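Long-range contacts in diaminopropionate ammonia-lyase (Escherichia coli, PDB 4D9I), which catalyses the pyridoxal-phosphate-dependent alpha,beta-elimination of both L- and D-2,3-diaminopropionate to pyruvate and ammonia, working as a homodimer: residues A116-G121 and V186-A191; A138-P143 and L157-I162. One frame throughout, in Å; residues are numbered along the deposited sequence.

Contact 1 of 2, residues A116-G121 and V186-A191; sequences ATTTDG and VVQDTA. With TRS (2-amino-2-hydroxymethyl-propane-1,3-diol), chain D.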
loop_
_atom_site.group_PDB
_atom_site.type_symbol
_atom_site.label_atom_id
_atom_site.label_comp_id
_atom_site.label_asym_id
_atom_site.label_seq_id
_atom_site.Cartn_x
_atom_site.Cartn_y
_atom_site.Cartn_z
ATOM N N ALA B 116 37.676 2.370 -4.923
ATOM C CA ALA B 116 37.041 3.073 -6.044
ATOM C C ALA B 116 35.980 2.200 -6.706
ATOM O O ALA B 116 36.209 1.018 -6.985
ATOM C CB ALA B 116 38.084 3.526 -7.050
ATOM N N THR B 117 34.810 2.791 -6.951
ATOM C CA THR B 117 33.656 2.007 -7.329
ATOM C C THR B 117 32.684 2.792 -8.195
ATOM O O THR B 117 32.461 3.970 -7.954
ATOM C CB THR B 117 32.943 1.533 -6.042
ATOM O OG1 THR B 117 33.814 0.630 -5.340
ATOM C CG2 THR B 117 31.633 0.840 -6.343
ATOM N N THR B 118 32.126 2.121 -9.203
ATOM C CA THR B 118 30.950 2.595 -9.941
ATOM C C THR B 118 29.686 1.872 -9.462
ATOM O O THR B 118 29.709 0.671 -9.198
ATOM C CB THR B 118 31.100 2.429 -11.472
ATOM O OG1 THR B 118 32.036 3.392 -11.969
ATOM C CG2 THR B 118 29.765 2.668 -12.170
ATOM N N THR B 119 28.587 2.619 -9.359
ATOM C CA THR B 119 27.337 2.095 -8.854
ATOM C C THR B 119 26.135 2.886 -9.357
ATOM O O THR B 119 26.239 4.074 -9.690
ATOM C CB THR B 119 27.290 2.127 -7.317
ATOM O OG1 THR B 119 26.176 1.336 -6.856
ATOM C CG2 THR B 119 27.163 3.580 -6.809
ATOM N N ASP B 120 24.985 2.229 -9.396
ATOM C CA ASP B 120 23.760 2.961 -9.703
ATOM C C ASP B 120 22.958 3.135 -8.413
ATOM O O ASP B 120 21.820 3.600 -8.435
ATOM C CB ASP B 120 22.961 2.259 -10.805
ATOM C CG ASP B 120 22.526 0.863 -10.406
ATOM O OD1 ASP B 120 21.913 0.167 -11.249
ATOM O OD2 ASP B 120 22.797 0.464 -9.248
ATOM N N GLY B 121 23.561 2.763 -7.284
ATOM C CA GLY B 121 22.874 2.885 -6.011
ATOM C C GLY B 121 23.432 2.106 -4.845
ATOM O O GLY B 121 24.229 2.640 -4.071
ATOM N N VAL B 186 39.990 -0.784 -7.048
ATOM C CA VAL B 186 38.672 -0.958 -7.664
ATOM C C VAL B 186 37.877 -2.068 -6.971
ATOM O O VAL B 186 38.356 -3.207 -6.869
ATOM C CB VAL B 186 38.807 -1.321 -9.156
ATOM C CG1 VAL B 186 37.451 -1.628 -9.770
ATOM C CG2 VAL B 186 39.494 -0.202 -9.921
ATOM N N VAL B 187 36.668 -1.734 -6.503
ATOM C CA VAL B 187 35.759 -2.730 -5.921
ATOM C C VAL B 187 34.439 -2.747 -6.702
ATOM O O VAL B 187 33.562 -1.912 -6.468
ATOM C CB VAL B 187 35.526 -2.478 -4.405
ATOM C CG1 VAL B 187 34.619 -3.550 -3.802
ATOM C CG2 VAL B 187 36.870 -2.422 -3.668
ATOM N N GLN B 188 34.323 -3.672 -7.658
ATOM C CA GLN B 188 33.087 -3.839 -8.455
ATOM C C GLN B 188 32.463 -5.183 -8.182
ATOM O O GLN B 188 33.171 -6.163 -7.953
ATOM C CB GLN B 188 33.346 -3.761 -9.967
ATOM C CG GLN B 188 33.688 -2.388 -10.514
ATOM C CD GLN B 188 32.636 -1.320 -10.232
ATOM O OE1 GLN B 188 32.984 -0.181 -9.946
ATOM N NE2 GLN B 188 31.362 -1.675 -10.322
ATOM N N ASP B 189 31.134 -5.237 -8.275
ATOM C CA ASP B 189 30.395 -6.467 -8.011
ATOM C C ASP B 189 30.193 -7.333 -9.248
ATOM O O ASP B 189 29.290 -8.144 -9.311
ATOM C CB ASP B 189 29.059 -6.154 -7.322
ATOM C CG ASP B 189 28.167 -5.193 -8.132
ATOM O OD1 ASP B 189 28.683 -4.369 -8.935
ATOM O OD2 ASP B 189 26.937 -5.238 -7.899
ATOM N N THR B 190 31.041 -7.166 -10.242
ATOM C CA THR B 190 31.049 -8.069 -11.364
ATOM C C THR B 190 32.500 -8.452 -11.651
ATOM O O THR B 190 33.417 -7.823 -11.131
ATOM C CB THR B 190 30.371 -7.452 -12.593
ATOM O OG1 THR B 190 30.019 -8.500 -13.513
ATOM C CG2 THR B 190 31.276 -6.410 -13.265
ATOM N N ALA B 191 32.688 -9.484 -12.470
ATOM C CA ALA B 191 34.012 -9.976 -12.811
ATOM C C ALA B 191 34.299 -9.740 -14.288
ATOM O O ALA B 191 33.382 -9.570 -15.078
ATOM C CB ALA B 191 34.119 -11.454 -12.480
HETATM C C TRS D . 24.246 -4.023 -10.731
HETATM C C1 TRS D . 25.656 -4.580 -10.947
HETATM C C2 TRS D . 24.093 -2.576 -11.196
HETATM C C3 TRS D . 23.965 -4.159 -9.252
HETATM N N TRS D . 23.253 -4.830 -11.486
HETATM O O1 TRS D . 25.998 -4.468 -12.327
HETATM O O2 TRS D . 22.694 -2.245 -11.306
HETATM O O3 TRS D . 24.943 -3.412 -8.522
HETATM O O HOH W 1 27.660 -1.873 -9.454
#
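With CG beside its own backbone N (chi1 -71°) and the chain bent about CB-CG (chi2 -57°), Q188 turns its amide back onto T118 of the strand. At T117 the first torsion sets OG1 opposite the carbonyl carbon and facing V187. The Q188 amide pairs with both backbone polar atoms of T118. T118 N gives a nearly straight bond to a lone pair of Q188 OE1, in the carbonyl plane, at 2.6 Å; Q188 NE2 returns one to T118 O at 3.1 Å, the acceptor lying close to the amide plane. These two bonds fix the rotation of the amide and take over where the parallel strand pairing ends, after the bridge of A116 with V186. There V187 N donates to A116 O at 2.8 Å, and V186 CA adds a CA-H...O contact to the same oxygen. T117 OG1 continues the seam by donating to V187 O at 2.8 Å; H123 is a second partner of that carbonyl. Were Q188 an alanine, the buried T118 N would probably lose its acceptor and T118 O its amide donor. T118 OG1 turns to T175 of helix 168-182. Beyond Q188 the chains part around a bound Tris molecule: its O2 donates to D120 OD1 at 2.5 Å and its O3 to D189 OD2 at 2.8 Å. G288 N also reaches D120 OD1, and G288 O and A290 O hold Tris as well. A water donates to both T118 O and D189 OD1. T119 OG1 closes an ST turn by accepting from G121 N, just before helix 122-133. The contact thus passes from buried amide pairing to two carboxylates that accept from hydroxyls of Tris, D120 being the inferred proton acceptor for the L-isomer.

Contact 2 of 2, residues A138-P143 and L157-I162; sequences AVIYMP and LGAECI
Four backbone hydrogen bonds join A138-M142 to E160-I162 in parallel register, with V139 opposite E160, I140 opposite C161 and Y141 opposite I162. E160 N donates to A138 O, I140 N to E160 O and I162 N to I140 O. The last bond runs from M142 N to I162 O at 2.8 Å. CA-H...O contacts supplement the ladder: C161 CA lies 3.2 Å from I140 O, and Y141 CA approaches I162 O. Beside A138 a water accepts from A138 N and gives a weak bond to G158 O.

Apolar contacts fall on two faces. On that of V139, Y141, E160 and I162, the I162 side chain runs alongside Y141, its CD1 4.2 Å from Y141 CE1 and obliquely placed to the ring; V139 CG1 meets the ring edge in plane. V139 CG2 crosses the E160 chain at CG, 3.9 Å away. On the face of I140 and C161, SG of C161 is turned away from its backbone N (chi1 -171°) and touches M142 CG and SD, the two sulfurs 3.8 Å apart. Helix 148-155 packs here, I154 against both I140 and C161. At the N-terminal end of the pairing, A138 CB and A159 CB meet at 3.9 Å.

Neighbouring parallel strands linked through that helix form a beta-alpha-beta crossover, here at the edge of the four-stranded parallel sheet of a fold type II pyridoxal-phosphate enzyme.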
loop_
_atom_site.group_PDB
_atom_site.type_symbol
_atom_site.label_atom_id
_atom_site.label_comp_id
_atom_site.label_asym_id
_atom_site.label_seq_id
_atom_site.Cartn_x
_atom_site.Cartn_y
_atom_site.Cartn_z
ATOM N N ALA B 138 36.861 6.176 0.220
ATOM C CA ALA B 138 36.128 5.639 -0.909
ATOM C C ALA B 138 35.810 6.715 -1.945
ATOM O O ALA B 138 35.517 7.859 -1.596
ATOM C CB ALA B 138 34.858 4.932 -0.444
ATOM N N VAL B 139 35.869 6.342 -3.219
ATOM C CA VAL B 139 35.534 7.256 -4.324
ATOM C C VAL B 139 34.520 6.560 -5.238
ATOM O O VAL B 139 34.849 5.610 -5.941
ATOM C CB VAL B 139 36.792 7.735 -5.105
ATOM C CG1 VAL B 139 36.416 8.752 -6.177
ATOM C CG2 VAL B 139 37.808 8.366 -4.165
ATOM N N ILE B 140 33.275 7.025 -5.188
ATOM C CA ILE B 140 32.172 6.397 -5.915
ATOM C C ILE B 140 31.801 7.188 -7.174
ATOM O O ILE B 140 31.632 8.414 -7.132
ATOM C CB ILE B 140 30.927 6.233 -5.003
ATOM C CG1 ILE B 140 31.294 5.602 -3.645
ATOM C CG2 ILE B 140 29.830 5.454 -5.697
ATOM C CD1 ILE B 140 32.108 4.313 -3.672
ATOM N N TYR B 141 31.695 6.495 -8.303
ATOM C CA TYR B 141 31.165 7.110 -9.521
ATOM C C TYR B 141 29.726 6.618 -9.789
ATOM O O TYR B 141 29.424 5.436 -9.613
ATOM C CB TYR B 141 32.092 6.834 -10.717
ATOM C CG TYR B 141 33.460 7.493 -10.625
ATOM C CD1 TYR B 141 33.988 7.895 -9.397
ATOM C CD2 TYR B 141 34.240 7.687 -11.761
ATOM C CE1 TYR B 141 35.233 8.487 -9.305
ATOM C CE2 TYR B 141 35.492 8.279 -11.674
ATOM C CZ TYR B 141 35.983 8.676 -10.444
ATOM O OH TYR B 141 37.227 9.255 -10.340
ATOM N N MET B 142 28.846 7.535 -10.177
ATOM C CA MET B 142 27.472 7.191 -10.565
ATOM C C MET B 142 27.166 7.729 -11.976
ATOM O O MET B 142 27.651 8.803 -12.343
ATOM C CB MET B 142 26.459 7.709 -9.528
ATOM C CG MET B 142 26.647 7.154 -8.117
ATOM S SD MET B 142 25.264 7.558 -7.024
ATOM C CE MET B 142 24.021 6.472 -7.712
ATOM N N PRO B 143 26.387 6.973 -12.779
ATOM C CA PRO B 143 26.155 7.369 -14.169
ATOM C C PRO B 143 25.112 8.474 -14.309
ATOM O O PRO B 143 24.366 8.743 -13.360
ATOM C CB PRO B 143 25.661 6.080 -14.841
ATOM C CG PRO B 143 25.503 5.068 -13.760
ATOM C CD PRO B 143 25.653 5.748 -12.435
ATOM N N LEU B 157 28.020 9.245 3.857
ATOM C CA LEU B 157 28.962 8.257 4.395
ATOM C C LEU B 157 30.447 8.675 4.273
ATOM O O LEU B 157 31.366 7.847 4.418
ATOM C CB LEU B 157 28.732 6.886 3.737
ATOM C CG LEU B 157 27.401 6.198 4.047
ATOM C CD1 LEU B 157 27.201 4.943 3.192
ATOM C CD2 LEU B 157 27.286 5.885 5.536
ATOM N N GLY B 158 30.676 9.950 3.986
ATOM C CA GLY B 158 32.018 10.526 3.994
ATOM C C GLY B 158 32.872 10.177 2.787
ATOM O O GLY B 158 34.060 10.463 2.769
ATOM N N ALA B 159 32.247 9.584 1.779
ATOM C CA ALA B 159 32.914 9.177 0.555
ATOM C C ALA B 159 32.697 10.249 -0.501
ATOM O O ALA B 159 31.746 11.013 -0.406
ATOM C CB ALA B 159 32.324 7.848 0.081
ATOM N N GLU B 160 33.558 10.300 -1.511
ATOM C CA GLU B 160 33.321 11.185 -2.646
ATOM C C GLU B 160 32.333 10.501 -3.556
ATOM O O GLU B 160 32.264 9.257 -3.604
ATOM C CB GLU B 160 34.595 11.469 -3.431
ATOM C CG GLU B 160 35.870 11.430 -2.612
ATOM C CD GLU B 160 36.173 12.726 -1.900
ATOM O OE1 GLU B 160 37.370 13.071 -1.811
ATOM O OE2 GLU B 160 35.229 13.395 -1.426
ATOM N N CYS B 161 31.550 11.302 -4.269
ATOM C CA CYS B 161 30.570 10.750 -5.192
ATOM C C CYS B 161 30.346 11.663 -6.388
ATOM O O CYS B 161 29.806 12.766 -6.264
ATOM C CB CYS B 161 29.254 10.446 -4.482
ATOM S SG CYS B 161 28.109 9.533 -5.533
ATOM N N ILE B 162 30.758 11.172 -7.550
ATOM C CA ILE B 162 30.792 11.950 -8.781
ATOM C C ILE B 162 29.770 11.369 -9.753
ATOM O O ILE B 162 29.798 10.172 -10.049
ATOM C CB ILE B 162 32.214 11.942 -9.391
ATOM C CG1 ILE B 162 33.172 12.837 -8.578
ATOM C CG2 ILE B 162 32.214 12.440 -10.835
ATOM C CD1 ILE B 162 34.090 12.110 -7.605
HETATM O O HOH W 2 36.517 8.556 1.579
#

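Both contacts belong to the same four-stranded parallel sheet, at its two sides: contact 1 joins strand 114-118 to the outer strand 185-186 and the loop after it, contact 2 joins strand 137-142 to outer strand 160-163. The two inner strands are neighbours, with probable hydrogen bonds from Y141 N to T117 O and T119 N to Y141 O. Both contacts are largely buried, but contact 1 lies nearer the chain centre (about 14 Å against about 21 Å, centre to centre) and leans on side-chain polar groups; contact 2, backbone-bonded with apolar flanks, has E160 and I162 exposed. The M142 side chain lies about 5 Å from that of D120, so contact 2 comes near the site that contact 1 lines.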